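Local coordinates for endoglucanase E-5 (Thermobifida fusca, PDB 2CKS), which hydrolyses internal beta-1,4-glucosidic linkages in cellulose, lichenin and cereal beta-D-glucans through its family 5 catalytic domain, at residues D69-N74 with K116-E121; W38-L43 with T79-Q84; P157-R162 with S166-G171. All coordinates share one frame; numbering follows the deposited sequence.

Contact 1: residues D69-N74 with K116-E121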
ATOM      1  N   ASP A  69      15.630   7.574  -8.890  1.00  9.58           N
ATOM      2  CA  ASP A  69      16.047   8.719  -8.071  1.00  9.56           C
ATOM      3  C   ASP A  69      15.594   8.633  -6.614  1.00  8.76           C
ATOM      4  O   ASP A  69      15.591   9.636  -5.897  1.00  8.65           O
ATOM      5  CB  ASP A  69      15.594  10.042  -8.705  1.00 10.58           C
ATOM      6  CG  ASP A  69      16.208  10.262 -10.075  1.00 13.82           C
ATOM      7  OD1 ASP A  69      15.462  10.623 -11.008  1.00 19.86           O
ATOM      8  OD2 ASP A  69      17.424  10.097 -10.299  1.00 19.81           O
ATOM      9  N   GLY A  70      15.270   7.421  -6.177  1.00  7.80           N
ATOM     10  CA  GLY A  70      14.792   7.179  -4.835  1.00  7.64           C
ATOM     11  C   GLY A  70      15.893   6.827  -3.852  1.00  7.47           C
ATOM     12  O   GLY A  70      16.986   7.378  -3.892  1.00  6.91           O
ATOM     13  N   TYR A  71      15.584   5.894  -2.955  1.00  6.94           N
ATOM     14  CA  TYR A  71      16.417   5.556  -1.811  1.00  7.02           C
ATOM     15  C   TYR A  71      17.900   5.397  -2.129  1.00  7.91           C
ATOM     16  O   TYR A  71      18.734   5.903  -1.381  1.00  7.63           O
ATOM     17  CB  TYR A  71      15.859   4.287  -1.158  1.00  6.89           C
ATOM     18  CG  TYR A  71      16.663   3.712  -0.014  1.00  7.02           C
ATOM     19  CD1 TYR A  71      16.358   4.013   1.306  1.00  6.71           C
ATOM     20  CD2 TYR A  71      17.721   2.845  -0.259  1.00  7.35           C
ATOM     21  CE1 TYR A  71      17.103   3.464   2.364  1.00  7.18           C
ATOM     22  CE2 TYR A  71      18.462   2.300   0.781  1.00  8.25           C
ATOM     23  CZ  TYR A  71      18.147   2.600   2.077  1.00  7.86           C
ATOM     24  OH  TYR A  71      18.904   2.042   3.092  1.00  9.02           O
ATOM     25  N   GLU A  72      18.224   4.714  -3.221  1.00  8.59           N
ATOM     26  CA  GLU A  72      19.624   4.421  -3.541  1.00 10.03           C
ATOM     27  C   GLU A  72      20.482   5.670  -3.688  1.00 10.43           C
ATOM     28  O   GLU A  72      21.699   5.608  -3.489  1.00 10.81           O
ATOM     29  CB  GLU A  72      19.730   3.551  -4.798  1.00 10.48           C
ATOM     30  CG  GLU A  72      19.515   4.295  -6.105  1.00 11.75           C
ATOM     31  CD  GLU A  72      19.563   3.388  -7.319  1.00 15.21           C
ATOM     32  OE1 GLU A  72      19.973   2.200  -7.189  1.00 18.36           O
ATOM     33  OE2 GLU A  72      19.182   3.870  -8.414  1.00 15.64           O
ATOM     34  N   THR A  73      19.865   6.792  -4.049  1.00 10.74           N
ATOM     35  CA  THR A  73      20.588   8.058  -4.224  1.00 10.55           C
ATOM     36  C   THR A  73      20.965   8.745  -2.907  1.00 10.44           C
ATOM     37  O   THR A  73      21.869   9.581  -2.897  1.00 10.89           O
ATOM     38  CB  THR A  73      19.796   9.069  -5.107  1.00 11.31           C
ATOM     39  OG1 THR A  73      18.584   9.459  -4.455  1.00 11.55           O
ATOM     40  CG2 THR A  73      19.345   8.454  -6.408  1.00 11.96           C
ATOM     41  N   ASN A  74      20.270   8.420  -1.816  1.00  9.31           N
ATOM     42  CA  ASN A  74      20.553   9.010  -0.502  1.00  8.70           C
ATOM     43  C   ASN A  74      19.905   8.188   0.612  1.00  8.41           C
ATOM     44  O   ASN A  74      18.937   8.632   1.230  1.00  7.67           O
ATOM     45  CB  ASN A  74      20.039  10.451  -0.457  1.00  9.18           C
ATOM     46  CG  ASN A  74      20.396  11.176   0.823  1.00  8.68           C
ATOM     47  OD1 ASN A  74      21.157  10.675   1.654  1.00 10.81           O
ATOM     48  ND2 ASN A  74      19.828  12.366   0.995  1.00 10.05           N
ATOM     49  N   LYS A 116      17.207  -5.125   3.759  1.00  8.51           N
ATOM     50  CA  LYS A 116      17.536  -5.608   5.092  1.00  9.02           C
ATOM     51  C   LYS A 116      18.043  -4.458   5.953  1.00  8.66           C
ATOM     52  O   LYS A 116      17.674  -4.348   7.107  1.00  8.66           O
ATOM     53  CB  LYS A 116      18.592  -6.712   5.041  1.00  9.19           C
ATOM     54  CG  LYS A 116      18.117  -8.017   4.471  1.00 11.38           C
ATOM     55  CD  LYS A 116      19.223  -9.063   4.595  1.00 13.76           C
ATOM     56  CE  LYS A 116      18.785 -10.423   4.121  1.00 16.76           C
ATOM     57  NZ  LYS A 116      19.895 -11.412   4.297  1.00 19.70           N
ATOM     58  N   THR A 117      18.887  -3.601   5.392  1.00  8.72           N
ATOM     59  CA  THR A 117      19.410  -2.456   6.128  1.00  9.28           C
ATOM     60  C   THR A 117      18.301  -1.482   6.517  1.00  8.10           C
ATOM     61  O   THR A 117      18.210  -1.055   7.664  1.00  8.24           O
ATOM     62  CB  THR A 117      20.469  -1.755   5.291  1.00  9.84           C
ATOM     63  OG1 THR A 117      21.575  -2.646   5.125  1.00 12.52           O
ATOM     64  CG2 THR A 117      21.057  -0.537   6.006  1.00 11.65           C
ATOM     65  N   PHE A 118      17.451  -1.154   5.559  1.00  7.11           N
ATOM     66  CA  PHE A 118      16.380  -0.191   5.783  1.00  6.53           C
ATOM     67  C   PHE A 118      15.365  -0.740   6.785  1.00  6.35           C
ATOM     68  O   PHE A 118      15.038  -0.074   7.754  1.00  6.49           O
ATOM     69  CB  PHE A 118      15.698   0.166   4.458  1.00  6.12           C
ATOM     70  CG  PHE A 118      14.433   0.980   4.611  1.00  5.94           C
ATOM     71  CD1 PHE A 118      14.482   2.336   4.884  1.00  5.36           C
ATOM     72  CD2 PHE A 118      13.187   0.384   4.454  1.00  5.40           C
ATOM     73  CE1 PHE A 118      13.307   3.066   5.020  1.00  5.30           C
ATOM     74  CE2 PHE A 118      12.029   1.113   4.582  1.00  5.43           C
ATOM     75  CZ  PHE A 118      12.082   2.434   4.858  1.00  5.09           C
ATOM     76  N   PHE A 119      14.873  -1.951   6.547  1.00  6.28           N
ATOM     77  CA  PHE A 119      13.844  -2.524   7.415  1.00  6.40           C
ATOM     78  C   PHE A 119      14.363  -2.820   8.822  1.00  6.57           C
ATOM     79  O   PHE A 119      13.623  -2.677   9.780  1.00  7.03           O
ATOM     80  CB  PHE A 119      13.189  -3.752   6.771  1.00  6.05           C
ATOM     81  CG  PHE A 119      12.142  -3.404   5.744  1.00  6.63           C
ATOM     82  CD1 PHE A 119      10.983  -2.744   6.122  1.00  6.73           C
ATOM     83  CD2 PHE A 119      12.310  -3.730   4.407  1.00  6.63           C
ATOM     84  CE1 PHE A 119      10.026  -2.407   5.188  1.00  7.00           C
ATOM     85  CE2 PHE A 119      11.345  -3.407   3.471  1.00  7.86           C
ATOM     86  CZ  PHE A 119      10.204  -2.749   3.864  1.00  6.63           C
ATOM     87  N   ALA A 120      15.633  -3.178   8.961  1.00  7.23           N
ATOM     88  CA  ALA A 120      16.210  -3.346  10.292  1.00  7.25           C
ATOM     89  C   ALA A 120      16.125  -2.036  11.063  1.00  7.21           C
ATOM     90  O   ALA A 120      15.748  -2.019  12.226  1.00  7.70           O
ATOM     91  CB  ALA A 120      17.643  -3.805  10.206  1.00  7.33           C
ATOM     92  N   GLU A 121      16.469  -0.928  10.411  1.00  7.27           N
ATOM     93  CA  GLU A 121      16.416   0.371  11.073  1.00  7.84           C
ATOM     94  C   GLU A 121      14.975   0.775  11.418  1.00  7.40           C
ATOM     95  O   GLU A 121      14.693   1.234  12.531  1.00  8.12           O
ATOM     96  CB  GLU A 121      17.078   1.460  10.233  1.00  7.60           C
ATOM     97  CG  GLU A 121      16.938   2.814  10.912  1.00  8.72           C
ATOM     98  CD  GLU A 121      17.854   3.898  10.396  1.00  8.82           C
ATOM     99  OE1 GLU A 121      17.619   5.063  10.806  1.00 10.93           O
ATOM    100  OE2 GLU A 121      18.780   3.611   9.604  1.00 10.92           O
TER
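Tyr71 and Phe118 meet ring against ring, and their contact is the tight part of this interface. CE1 of Tyr71 lies 3.8 Å from CD1 of Phe118, and the same tyrosine swings its hydroxyl past the base of the phenylalanine, Tyr71 OH standing 4.0 Å from Phe118 CB. The ring planes are turned 78° against each other with centroids 5.7 Å apart, in an oblique pairing. Both residues share a first torsion: CG is anti to the backbone N in Tyr71 (chi1 175°) and in Phe118 (chi1 170°), which carries the tyrosine ring out to the helix, while the phenylalanine ring runs inward toward the barrel and offers CD1 and CB. Trp100 completes the aromatic group, meeting Tyr71 edge-to-face and also touching the ring of Phe118, while Thr79 and Met64 pack against both rings. Along helix 112-126 the row of rings goes on, since CD2 of Phe118 sits 4.0 Å above the centre of one face of the Phe119 ring.

Toward solvent the contact thins quickly. There Thr117 offers a methyl group, its CG2 being 4.4 Å from Tyr71 OH, and this exposed threonine marks the loose margin. The backbone that carries Tyr71 is braced by its own turn: Gly70 O accepts from Thr73 N at 2.9 Å and from Thr73 OG1 at 2.7 Å, the hydroxyl lying in the carbonyl plane. Beyond this 3-10 turn, Asn74 is the N-cap of helix 75-90, its OD1 accepting from Gly77 N. Buried aromatic packing of this kind joins the loop after the second barrel strand to the helix that follows the third, the next unit round, and it belongs to the outer layer of the TIM barrel of glycoside hydrolase family 5.

Contact 2: residues W38-L43 with T79-Q84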
ATOM      1  N   TRP A  38       9.758  12.336  -5.711  1.00  7.31           N
ATOM      2  CA  TRP A  38       9.148  13.261  -6.663  1.00  7.60           C
ATOM      3  C   TRP A  38       8.082  14.160  -6.039  1.00  7.17           C
ATOM      4  O   TRP A  38       7.909  15.301  -6.469  1.00  7.63           O
ATOM      5  CB  TRP A  38       8.498  12.491  -7.805  1.00  7.78           C
ATOM      6  CG  TRP A  38       9.420  11.696  -8.653  1.00  8.50           C
ATOM      7  CD1 TRP A  38      10.642  12.071  -9.126  1.00  9.94           C
ATOM      8  CD2 TRP A  38       9.174  10.392  -9.168  1.00 10.13           C
ATOM      9  NE1 TRP A  38      11.180  11.068  -9.895  1.00 10.61           N
ATOM     10  CE2 TRP A  38      10.288  10.028  -9.945  1.00 10.71           C
ATOM     11  CE3 TRP A  38       8.110   9.487  -9.058  1.00 11.39           C
ATOM     12  CZ2 TRP A  38      10.378   8.800 -10.595  1.00 12.04           C
ATOM     13  CZ3 TRP A  38       8.205   8.263  -9.699  1.00 12.94           C
ATOM     14  CH2 TRP A  38       9.330   7.935 -10.458  1.00 12.43           C
ATOM     15  N   PHE A  39       7.355  13.653  -5.042  1.00  7.33           N
ATOM     16  CA  PHE A  39       6.169  14.344  -4.526  1.00  7.19           C
ATOM     17  C   PHE A  39       6.210  14.501  -3.019  1.00  7.66           C
ATOM     18  O   PHE A  39       5.188  14.456  -2.344  1.00  8.28           O
ATOM     19  CB  PHE A  39       4.888  13.638  -4.985  1.00  7.25           C
ATOM     20  CG  PHE A  39       4.727  13.638  -6.468  1.00  7.52           C
ATOM     21  CD1 PHE A  39       4.231  14.752  -7.127  1.00  7.32           C
ATOM     22  CD2 PHE A  39       5.130  12.540  -7.217  1.00  7.76           C
ATOM     23  CE1 PHE A  39       4.131  14.756  -8.513  1.00  7.64           C
ATOM     24  CE2 PHE A  39       5.025  12.550  -8.594  1.00  7.89           C
ATOM     25  CZ  PHE A  39       4.524  13.659  -9.233  1.00  7.10           C
ATOM     26  N   ASP A  40       7.412  14.696  -2.502  1.00  7.76           N
ATOM     27  CA  ASP A  40       7.605  14.954  -1.095  1.00  8.40           C
ATOM     28  C   ASP A  40       6.911  16.239  -0.683  1.00  8.37           C
ATOM     29  O   ASP A  40       6.409  16.340   0.433  1.00  9.10           O
ATOM     30  CB  ASP A  40       9.088  15.095  -0.806  1.00  8.56           C
ATOM     31  CG  ASP A  40       9.401  14.936   0.636  1.00 10.70           C
ATOM     32  OD1 ASP A  40      10.233  15.724   1.142  1.00 12.94           O
ATOM     33  OD2 ASP A  40       8.861  14.054   1.333  1.00  9.93           O
ATOM     34  N   HIS A  41       6.892  17.220  -1.590  1.00  8.88           N
ATOM     35  CA  HIS A  41       6.259  18.521  -1.327  1.00  9.37           C
ATOM     36  C   HIS A  41       4.724  18.458  -1.164  1.00  9.33           C
ATOM     37  O   HIS A  41       4.107  19.430  -0.703  1.00  9.96           O
ATOM     38  CB  HIS A  41       6.693  19.570  -2.388  1.00  9.84           C
ATOM     39  CG  HIS A  41       6.298  19.228  -3.794  1.00 10.79           C
ATOM     40  ND1 HIS A  41       6.786  18.124  -4.462  1.00 12.01           N
ATOM     41  CD2 HIS A  41       5.467  19.854  -4.661  1.00 12.28           C
ATOM     42  CE1 HIS A  41       6.249  18.069  -5.670  1.00 11.78           C
ATOM     43  NE2 HIS A  41       5.449  19.110  -5.817  1.00 11.79           N
ATOM     44  N   CYS A  42       4.117  17.327  -1.535  0.50  9.06           N
ATOM     45  CA  CYS A  42       2.687  17.094  -1.330  0.50  8.89           C
ATOM     46  C   CYS A  42       2.356  16.532   0.044  0.50  8.75           C
ATOM     47  O   CYS A  42       1.188  16.324   0.355  0.50  9.24           O
ATOM     48  CB  CYS A  42       2.149  16.124  -2.381  0.50  9.04           C
ATOM     49  SG  CYS A  42       1.931  16.884  -3.993  0.50  9.05           S
ATOM     50  N   LEU A  43       3.378  16.261   0.850  1.00  8.20           N
ATOM     51  CA  LEU A  43       3.187  15.644   2.161  1.00  8.16           C
ATOM     52  C   LEU A  43       3.600  16.639   3.234  1.00  8.42           C
ATOM     53  O   LEU A  43       4.756  16.757   3.587  1.00  8.65           O
ATOM     54  CB  LEU A  43       3.997  14.351   2.267  1.00  8.33           C
ATOM     55  CG  LEU A  43       3.836  13.381   1.094  1.00  7.68           C
ATOM     56  CD1 LEU A  43       4.763  12.196   1.265  1.00  9.44           C
ATOM     57  CD2 LEU A  43       2.405  12.934   0.970  1.00  8.50           C
ATOM     58  N   THR A  79      15.742   7.535   4.566  1.00  6.66           N
ATOM     59  CA  THR A  79      15.359   6.842   5.789  1.00  6.65           C
ATOM     60  C   THR A  79      14.866   7.838   6.845  1.00  6.63           C
ATOM     61  O   THR A  79      13.853   7.604   7.500  1.00  5.63           O
ATOM     62  CB  THR A  79      16.542   6.028   6.327  1.00  6.64           C
ATOM     63  OG1 THR A  79      16.981   5.097   5.331  1.00  7.69           O
ATOM     64  CG2 THR A  79      16.126   5.158   7.520  1.00  7.28           C
ATOM     65  N   ASP A  80      15.570   8.958   6.994  1.00  7.22           N
ATOM     66  CA  ASP A  80      15.184   9.957   7.980  1.00  7.92           C
ATOM     67  C   ASP A  80      13.823  10.556   7.645  1.00  7.28           C
ATOM     68  O   ASP A  80      13.017  10.801   8.532  1.00  7.41           O
ATOM     69  CB  ASP A  80      16.240  11.059   8.104  1.00  8.57           C
ATOM     70  CG  ASP A  80      17.452  10.620   8.901  1.00 12.14           C
ATOM     71  OD1 ASP A  80      17.344   9.657   9.698  1.00 16.97           O
ATOM     72  OD2 ASP A  80      18.558  11.190   8.793  1.00 18.84           O
ATOM     73  N   ARG A  81      13.547  10.768   6.363  1.00  6.72           N
ATOM     74  CA  ARG A  81      12.239  11.277   5.977  1.00  6.13           C
ATOM     75  C   ARG A  81      11.128  10.251   6.251  1.00  5.63           C
ATOM     76  O   ARG A  81      10.017  10.616   6.650  1.00  5.58           O
ATOM     77  CB  ARG A  81      12.247  11.714   4.522  1.00  6.40           C
ATOM     78  CG  ARG A  81      10.917  12.205   3.991  1.00  6.63           C
ATOM     79  CD  ARG A  81      10.298  13.344   4.795  1.00  7.12           C
ATOM     80  NE  ARG A  81       9.251  13.982   4.009  1.00  7.62           N
ATOM     81  CZ  ARG A  81       8.286  14.748   4.493  1.00  8.65           C
ATOM     82  NH1 ARG A  81       8.179  14.994   5.792  1.00  9.07           N
ATOM     83  NH2 ARG A  81       7.401  15.268   3.655  1.00 10.05           N
ATOM     84  N   MET A  82      11.429   8.978   6.036  0.70  5.49           N
ATOM     85  CA  MET A  82      10.464   7.928   6.318  0.70  5.51           C
ATOM     86  C   MET A  82      10.145   7.873   7.813  0.70  5.29           C
ATOM     87  O   MET A  82       8.986   7.770   8.185  0.70  5.15           O
ATOM     88  CB  MET A  82      10.953   6.580   5.795  0.70  5.48           C
ATOM     89  CG  MET A  82      10.937   6.473   4.269  0.70  6.51           C
ATOM     90  SD  MET A  82       9.305   6.538   3.503  0.70  8.08           S
ATOM     91  CE  MET A  82       8.751   4.864   3.763  0.70  8.09           C
ATOM     92  N   HIS A  83      11.157   7.980   8.672  0.70  5.42           N
ATOM     93  CA  HIS A  83      10.921   8.056  10.110  0.70  5.90           C
ATOM     94  C   HIS A  83       9.992   9.222  10.427  0.70  5.95           C
ATOM     95  O   HIS A  83       9.064   9.091  11.214  0.70  6.51           O
ATOM     96  CB  HIS A  83      12.224   8.292  10.865  0.70  5.91           C
ATOM     97  CG  HIS A  83      13.131   7.104  10.951  0.70  5.36           C
ATOM     98  ND1 HIS A  83      12.700   5.841  11.310  0.70  5.25           N
ATOM     99  CD2 HIS A  83      14.470   7.009  10.780  0.70  5.39           C
ATOM    100  CE1 HIS A  83      13.736   5.020  11.339  0.70  6.05           C
ATOM    101  NE2 HIS A  83      14.821   5.706  11.022  0.70  5.37           N
ATOM    102  N   GLN A  84      10.273  10.382   9.836  1.00  6.31           N
ATOM    103  CA  GLN A  84       9.469  11.564  10.071  1.00  6.91           C
ATOM    104  C   GLN A  84       8.028  11.345   9.632  1.00  6.72           C
ATOM    105  O   GLN A  84       7.108  11.701  10.352  1.00  7.51           O
ATOM    106  CB  GLN A  84      10.069  12.754   9.337  1.00  7.51           C
ATOM    107  CG  GLN A  84       9.406  14.068   9.629  1.00  9.76           C
ATOM    108  CD  GLN A  84      10.160  15.193   8.973  1.00 12.36           C
ATOM    109  OE1 GLN A  84      10.341  15.190   7.754  1.00 13.49           O
ATOM    110  NE2 GLN A  84      10.656  16.129   9.775  1.00 14.89           N
TER
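Arg81 reaches out from its helix to grip Asp40 side-on, with two nitrogens on a single carboxylate oxygen. NE gives the straighter bond, 2.7 Å to Asp40 OD2 with an N-H...O angle of 158°, and Asp40 OD2 receives it on its syn lone pair. The second bond, from Arg81 NH2 to Asp40 OD2 at 3.0 Å, is more bent and comes from above the carboxylate plane. This second approach reflects the way the flat groups meet: OD2 lies in the guanidinium plane, but the carboxylate is turned 87° against it. NH2 has a further acceptor, Leu43 O at 3.0 Å, which it meets in the carbonyl plane and on a lone pair. The 40-43 turn thus presents a carboxylate and a backbone oxygen to the two N-H groups of NH2, the first shared with NE. Leu43 CB also comes within 3.8 Å of Arg81 NH2.

Further out, the arginine is steadied from its own helix. Its chain leaves with CG anti to the backbone N (chi1 177°) and then bends at chi2, and NH1 donates to Gln84 OE1 at 2.9 Å, from above the amide carbonyl plane. Three acceptors therefore fix the rotation of the guanidinium group. On the other side, Leu43 N bonds to Asp40 O at 3.1 Å, closing the 3-10 turn that sets the two acceptors beside each other. Cys42 ties this turn to Cys282 by a disulfide, its carbonyl takes the hydroxyl of Ser47, and Leu43 packs on Ile36. The result is a partly buried salt bridge from the 3-10 turn that follows the first barrel strand and helix 36-39 to the helix after the second strand, in the outer layer of a TIM barrel.

Contact 3: residues P157-R162 with S166-G171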
ATOM      1  N   PRO A 157      12.515 -12.405   8.606  1.00  7.40           N
ATOM      2  CA  PRO A 157      13.232 -12.582   9.876  1.00  7.62           C
ATOM      3  C   PRO A 157      13.999 -11.351  10.349  1.00  7.59           C
ATOM      4  O   PRO A 157      14.149 -11.180  11.552  1.00  8.11           O
ATOM      5  CB  PRO A 157      14.207 -13.731   9.585  1.00  7.75           C
ATOM      6  CG  PRO A 157      13.721 -14.375   8.393  1.00  9.20           C
ATOM      7  CD  PRO A 157      12.956 -13.382   7.599  1.00  8.11           C
ATOM      8  N   VAL A 158      14.478 -10.517   9.431  1.00  7.37           N
ATOM      9  CA  VAL A 158      15.158  -9.282   9.804  1.00  7.59           C
ATOM     10  C   VAL A 158      14.179  -8.362  10.535  1.00  6.89           C
ATOM     11  O   VAL A 158      14.500  -7.793  11.566  1.00  7.06           O
ATOM     12  CB  VAL A 158      15.748  -8.564   8.570  1.00  7.98           C
ATOM     13  CG1 VAL A 158      16.304  -7.204   8.953  1.00  8.85           C
ATOM     14  CG2 VAL A 158      16.816  -9.434   7.922  1.00  9.05           C
ATOM     15  N   ILE A 159      12.969  -8.240  10.005  1.00  6.41           N
ATOM     16  CA  ILE A 159      11.928  -7.449  10.661  1.00  6.77           C
ATOM     17  C   ILE A 159      11.464  -8.078  11.974  1.00  6.59           C
ATOM     18  O   ILE A 159      11.372  -7.392  12.991  1.00  6.67           O
ATOM     19  CB  ILE A 159      10.731  -7.248   9.702  1.00  6.48           C
ATOM     20  CG1 ILE A 159      11.152  -6.365   8.528  1.00  7.46           C
ATOM     21  CG2 ILE A 159       9.548  -6.632  10.424  1.00  6.71           C
ATOM     22  CD1 ILE A 159      10.209  -6.381   7.377  1.00  8.01           C
ATOM     23  N   ARG A 160      11.194  -9.383  11.947  1.00  6.37           N
ATOM     24  CA  ARG A 160      10.564 -10.074  13.067  1.00  6.83           C
ATOM     25  C   ARG A 160      11.504 -10.198  14.261  1.00  6.71           C
ATOM     26  O   ARG A 160      11.060 -10.294  15.403  1.00  7.33           O
ATOM     27  CB  ARG A 160      10.058 -11.452  12.627  1.00  6.67           C
ATOM     28  CG  ARG A 160       8.859 -11.394  11.666  1.00  8.50           C
ATOM     29  CD  ARG A 160       7.569 -11.145  12.391  1.00  9.47           C
ATOM     30  NE  ARG A 160       6.455 -10.681  11.564  1.00  7.50           N
ATOM     31  CZ  ARG A 160       5.611 -11.466  10.908  1.00  7.02           C
ATOM     32  NH1 ARG A 160       5.755 -12.786  10.891  1.00  7.41           N
ATOM     33  NH2 ARG A 160       4.613 -10.916  10.240  1.00  7.15           N
ATOM     34  N   GLN A 161      12.803 -10.159  13.996  1.00  6.90           N
ATOM     35  CA  GLN A 161      13.805 -10.166  15.052  1.00  7.43           C
ATOM     36  C   GLN A 161      13.671  -8.926  15.927  1.00  7.35           C
ATOM     37  O   GLN A 161      13.925  -8.972  17.130  1.00  7.74           O
ATOM     38  CB  GLN A 161      15.203 -10.222  14.433  1.00  7.82           C
ATOM     39  CG  GLN A 161      16.353 -10.101  15.426  1.00  9.41           C
ATOM     40  CD  GLN A 161      17.692 -10.202  14.753  1.00 10.67           C
ATOM     41  OE1 GLN A 161      17.853 -10.953  13.789  1.00 10.43           O
ATOM     42  NE2 GLN A 161      18.663  -9.443  15.250  1.00 13.26           N
ATOM     43  N   ARG A 162      13.282  -7.822  15.305  1.00  7.91           N
ATOM     44  CA  ARG A 162      13.208  -6.523  15.962  1.00  8.40           C
ATOM     45  C   ARG A 162      11.791  -6.104  16.345  1.00  8.72           C
ATOM     46  O   ARG A 162      11.580  -5.365  17.310  1.00  8.99           O
ATOM     47  CB  ARG A 162      13.802  -5.480  15.024  1.00  8.67           C
ATOM     48  CG  ARG A 162      15.269  -5.673  14.813  1.00  9.87           C
ATOM     49  CD  ARG A 162      15.806  -5.127  13.523  1.00 11.18           C
ATOM     50  NE  ARG A 162      17.254  -5.283  13.515  1.00 11.99           N
ATOM     51  CZ  ARG A 162      17.917  -6.328  13.027  1.00 12.62           C
ATOM     52  NH1 ARG A 162      17.292  -7.353  12.465  1.00 12.68           N
ATOM     53  NH2 ARG A 162      19.243  -6.347  13.109  1.00 14.44           N
ATOM     54  N   SER A 166       4.247  -7.444  14.173  0.50  8.86           N
ATOM     55  CA  SER A 166       3.808  -6.543  13.111  0.50  8.37           C
ATOM     56  C   SER A 166       3.386  -7.329  11.880  0.50  7.62           C
ATOM     57  O   SER A 166       3.850  -8.452  11.642  0.50  7.54           O
ATOM     58  CB  SER A 166       4.926  -5.571  12.739  0.50  8.58           C
ATOM     59  OG  SER A 166       6.070  -6.267  12.278  0.50  8.97           O
ATOM     60  N   VAL A 167       2.494  -6.731  11.100  1.00  7.05           N
ATOM     61  CA  VAL A 167       1.964  -7.370   9.917  1.00  6.17           C
ATOM     62  C   VAL A 167       2.872  -7.021   8.764  1.00  5.93           C
ATOM     63  O   VAL A 167       3.297  -5.877   8.628  1.00  5.36           O
ATOM     64  CB  VAL A 167       0.550  -6.859   9.620  1.00  6.66           C
ATOM     65  CG1 VAL A 167       0.024  -7.454   8.324  1.00  6.17           C
ATOM     66  CG2 VAL A 167      -0.380  -7.193  10.782  1.00  6.60           C
ATOM     67  N   ILE A 168       3.180  -8.022   7.955  1.00  4.90           N
ATOM     68  CA  ILE A 168       4.002  -7.842   6.771  1.00  5.11           C
ATOM     69  C   ILE A 168       3.169  -8.181   5.542  1.00  5.01           C
ATOM     70  O   ILE A 168       2.478  -9.189   5.511  1.00  5.18           O
ATOM     71  CB  ILE A 168       5.274  -8.699   6.867  1.00  5.01           C
ATOM     72  CG1 ILE A 168       6.159  -8.165   8.006  1.00  5.47           C
ATOM     73  CG2 ILE A 168       6.025  -8.704   5.547  1.00  4.86           C
ATOM     74  CD1 ILE A 168       7.248  -9.116   8.454  1.00  6.17           C
ATOM     75  N   ILE A 169       3.233  -7.312   4.540  1.00  4.98           N
ATOM     76  CA  ILE A 169       2.527  -7.474   3.287  1.00  5.13           C
ATOM     77  C   ILE A 169       3.551  -7.870   2.223  1.00  4.85           C
ATOM     78  O   ILE A 169       4.543  -7.185   2.024  1.00  4.95           O
ATOM     79  CB  ILE A 169       1.811  -6.169   2.871  1.00  5.35           C
ATOM     80  CG1 ILE A 169       0.812  -5.740   3.949  1.00  5.72           C
ATOM     81  CG2 ILE A 169       1.105  -6.363   1.534  1.00  6.45           C
ATOM     82  CD1 ILE A 169       0.254  -4.327   3.772  1.00  7.51           C
ATOM     83  N   VAL A 170       3.281  -8.962   1.515  1.00  5.07           N
ATOM     84  CA  VAL A 170       4.207  -9.529   0.551  1.00  5.55           C
ATOM     85  C   VAL A 170       3.666  -9.332  -0.861  1.00  5.63           C
ATOM     86  O   VAL A 170       2.532  -9.711  -1.158  1.00  6.00           O
ATOM     87  CB  VAL A 170       4.399 -11.021   0.806  1.00  5.65           C
ATOM     88  CG1 VAL A 170       5.330 -11.645  -0.244  1.00  6.60           C
ATOM     89  CG2 VAL A 170       4.941 -11.241   2.212  1.00  5.86           C
ATOM     90  N   GLY A 171       4.477  -8.737  -1.722  1.00  5.92           N
ATOM     91  CA  GLY A 171       4.117  -8.526  -3.112  1.00  5.96           C
ATOM     92  C   GLY A 171       3.928  -9.845  -3.839  1.00  6.12           C
ATOM     93  O   GLY A 171       4.423 -10.867  -3.398  1.00  6.25           O
TER
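The guanidinium group of Arg160 lies with one face over the end of Ile168, whose CD1 is 3.6 Å from Arg160 NE and 3.7 Å from NH2. The two side chains come from opposite directions, the arginine from helix 145-162 and the isoleucine from strand 168-170. A bend at chi2 (-79°) turns the arginine back to the strand, although its CB does not point there. The group is then held at its end: NH2 donates to Ser166 O at 2.9 Å, nearly along the C=O axis, but with an N-H...O angle of 135° and the oxygen tilted 29° from the guanidinium plane. Outside the two segments, NH1 donates to Ser197 O, and NH2 makes a weak bond to Asn198 O.

Beside this polar end, the packing is mostly apolar. Ile159 and Ile168 reach toward each other tip to tip, with Ile159 CG2 3.9 Å from Ile168 CD1. That same CG2 also lies 4.0 Å from Ser166 OG in one of the two conformers of the serine. Phe119 of helix 112-126 and Tyr134 of the preceding strand pack on Ile159 as well. Trimming Arg160 to an alanine would probably leave Ser166 O and Ser197 O without these donors and uncover the end of Ile168.

The segments close the beta-alpha-beta unit formed by strand 132-135, helix 145-162 and strand 168-170. Chemically, the pairing implies a divided role for the arginine: the flat face of its guanidinium group packs over the end of an isoleucine, while its N-H groups satisfy backbone carbonyls just ahead of two neighbouring strands, joining helix to barrel without a carboxylate partner in the contact.

All three contacts belong to one eight-stranded TIM barrel: contact 1 pairs a loop with a helix, contact 2 a 3-10 turn with a helix, contact 3 a helix with a barrel strand. Contacts 1 and 2 alternate their segments along the chain; contact 3 follows both. The centres of contacts 1 and 2 are about 13 Å apart, bridged by Thr79 packing on Tyr71, Phe118 and Glu121, and by a probable Glu121-His83 hydrogen bond in the conformer given. Contacts 1 and 3, about 16 Å apart between centres, meet where helix 112-126 packs on helix 145-162. Contacts 2 and 3, centres about 22 Å apart, do not touch. Three successive helices thus link the set around part of the catalytic barrel.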